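Local coordinates for uncharacterized protein (Candida albicans, PDB 5K04) that probably serves as the non-catalytic, auxiliary subunit of the NatB N-terminal acetyltransferase complex, which acetylates protein N-termini, at residues Ile395-His400 with Pro722-Asp727. Residues are numbered along the deposited sequence; the frame is centred on the assembly and turned at random.
Sequences IVLLKH and PPISVD
One face of the H400 imidazole is covered by V726, whose CG1 lies 3.9 Å from the ring centroid and 26° off the ring normal, a CH-pi contact displaced toward the rim at CG and CD2. The carbonyl oxygen of S725 lies over the same face, its O 3.7 Å from NE2 of H400 without making a hydrogen bond. The I724 and H400 side chains run toward each other from opposite directions, and CD1 of I724 stands oblique to the imidazole, 3.5 Å from ND1 of H400. With CG anti to the backbone N (chi1 -179°), H400 carries its imidazole from helix 388-404 toward residues 722-727. The pairing illustrates how, in a strand-free helical chain of a family probably related to TPR proteins, a loop far along the sequence, between helices 707-717 and 729-747, packs against helix 388-404. One turn back, L397 splits its branches, CD1 resting against the proline ring, 3.8 Å from P723 CD, and CD2 lying 3.6 Å from CG1 of I724. W353 of helix 353-358 touches both P723 and I724. V396 puts CG1 4.0 Å from V726 CB, and its side chain also touches I728. Next to V726, OD2 of D727, ahead of helix 729-747, caps the backbone N of Q730 with a hydrogen bond.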
loop_
_atom_site.group_PDB
_atom_site.type_symbol
_atom_site.label_atom_id
_atom_site.label_comp_id
_atom_site.label_asym_id
_atom_site.label_seq_id
_atom_site.Cartn_x
_atom_site.Cartn_y
_atom_site.Cartn_z
ATOM N N ILE A 395 14.341 -21.678 -10.666
ATOM C CA ILE A 395 12.908 -21.984 -10.607
ATOM C C ILE A 395 12.685 -23.413 -10.100
ATOM O O ILE A 395 11.809 -23.669 -9.262
ATOM C CB ILE A 395 12.257 -21.781 -11.988
ATOM C CG1 ILE A 395 12.024 -20.294 -12.268
ATOM C CG2 ILE A 395 10.951 -22.562 -12.076
ATOM C CD1 ILE A 395 11.531 -19.998 -13.680
ATOM N N VAL A 396 13.465 -24.367 -10.620
ATOM C CA VAL A 396 13.350 -25.759 -10.189
ATOM C C VAL A 396 13.671 -25.897 -8.704
ATOM O O VAL A 396 13.030 -26.667 -7.979
ATOM C CB VAL A 396 14.268 -26.643 -11.050
ATOM C CG1 VAL A 396 14.241 -28.069 -10.574
ATOM C CG2 VAL A 396 13.848 -26.549 -12.503
ATOM N N LEU A 397 14.662 -25.142 -8.225
ATOM C CA LEU A 397 15.044 -25.250 -6.822
ATOM C C LEU A 397 13.990 -24.623 -5.912
ATOM O O LEU A 397 13.624 -25.209 -4.886
ATOM C CB LEU A 397 16.422 -24.617 -6.604
ATOM C CG LEU A 397 17.603 -25.278 -7.338
ATOM C CD1 LEU A 397 18.895 -24.438 -7.294
ATOM C CD2 LEU A 397 17.875 -26.669 -6.780
ATOM N N LEU A 398 13.467 -23.451 -6.288
ATOM C CA LEU A 398 12.421 -22.803 -5.493
ATOM C C LEU A 398 11.191 -23.698 -5.366
ATOM O O LEU A 398 10.712 -23.953 -4.258
ATOM C CB LEU A 398 12.051 -21.451 -6.112
ATOM C CG LEU A 398 13.123 -20.362 -5.970
ATOM C CD1 LEU A 398 12.680 -19.073 -6.627
ATOM C CD2 LEU A 398 13.498 -20.094 -4.491
ATOM N N LYS A 399 10.692 -24.213 -6.502
ATOM C CA LYS A 399 9.560 -25.143 -6.484
ATOM C C LYS A 399 9.850 -26.355 -5.608
ATOM O O LYS A 399 8.965 -26.840 -4.895
ATOM C CB LYS A 399 9.208 -25.598 -7.907
ATOM C CG LYS A 399 8.748 -24.480 -8.820
ATOM C CD LYS A 399 8.616 -24.953 -10.251
ATOM C CE LYS A 399 7.564 -26.048 -10.371
ATOM N NZ LYS A 399 7.646 -26.699 -11.705
ATOM N N HIS A 400 11.081 -26.867 -5.655
ATOM C CA HIS A 400 11.398 -28.049 -4.860
ATOM C C HIS A 400 11.329 -27.743 -3.375
ATOM O O HIS A 400 10.738 -28.506 -2.605
ATOM C CB HIS A 400 12.780 -28.593 -5.221
ATOM C CG HIS A 400 13.144 -29.813 -4.443
ATOM N ND1 HIS A 400 13.917 -29.768 -3.301
ATOM C CD2 HIS A 400 12.795 -31.109 -4.608
ATOM C CE1 HIS A 400 14.046 -30.986 -2.809
ATOM N NE2 HIS A 400 13.375 -31.817 -3.583
ATOM N N PRO A 722 22.243 -29.399 -11.004
ATOM C CA PRO A 722 21.655 -28.774 -9.815
ATOM C C PRO A 722 22.405 -29.168 -8.589
ATOM O O PRO A 722 23.052 -30.232 -8.514
ATOM C CB PRO A 722 20.218 -29.349 -9.810
ATOM C CG PRO A 722 20.076 -30.179 -11.058
ATOM C CD PRO A 722 21.461 -30.543 -11.478
ATOM N N PRO A 723 22.388 -28.326 -7.532
ATOM C CA PRO A 723 23.123 -28.633 -6.300
ATOM C C PRO A 723 22.454 -29.669 -5.405
ATOM O O PRO A 723 23.110 -30.176 -4.485
ATOM C CB PRO A 723 23.197 -27.272 -5.592
ATOM C CG PRO A 723 21.972 -26.549 -6.075
ATOM C CD PRO A 723 21.757 -26.992 -7.500
ATOM N N ILE A 724 21.181 -29.993 -5.634
ATOM C CA ILE A 724 20.463 -30.984 -4.852
ATOM C C ILE A 724 19.725 -31.896 -5.825
ATOM O O ILE A 724 19.640 -31.622 -7.023
ATOM C CB ILE A 724 19.488 -30.333 -3.848
ATOM C CG1 ILE A 724 18.471 -29.474 -4.582
ATOM C CG2 ILE A 724 20.242 -29.462 -2.844
ATOM C CD1 ILE A 724 17.315 -29.019 -3.707
ATOM N N SER A 725 19.182 -32.993 -5.294
ATOM C CA SER A 725 18.457 -33.944 -6.123
ATOM C C SER A 725 17.079 -33.390 -6.445
ATOM O O SER A 725 16.257 -33.176 -5.546
ATOM C CB SER A 725 18.344 -35.295 -5.437
ATOM O OG SER A 725 18.263 -36.309 -6.418
ATOM N N VAL A 726 16.831 -33.160 -7.734
ATOM C CA VAL A 726 15.576 -32.612 -8.237
ATOM C C VAL A 726 15.294 -33.250 -9.591
ATOM O O VAL A 726 16.173 -33.847 -10.217
ATOM C CB VAL A 726 15.626 -31.078 -8.375
ATOM C CG1 VAL A 726 15.558 -30.405 -7.013
ATOM C CG2 VAL A 726 16.884 -30.667 -9.102
ATOM N N ASP A 727 14.049 -33.125 -10.038
ATOM C CA ASP A 727 13.660 -33.456 -11.402
ATOM C C ASP A 727 13.539 -32.160 -12.191
ATOM O O ASP A 727 12.692 -31.312 -11.880
ATOM C CB ASP A 727 12.344 -34.226 -11.440
ATOM C CG ASP A 727 11.920 -34.582 -12.859
ATOM O OD1 ASP A 727 12.653 -35.361 -13.528
ATOM O OD2 ASP A 727 10.863 -34.078 -13.296
#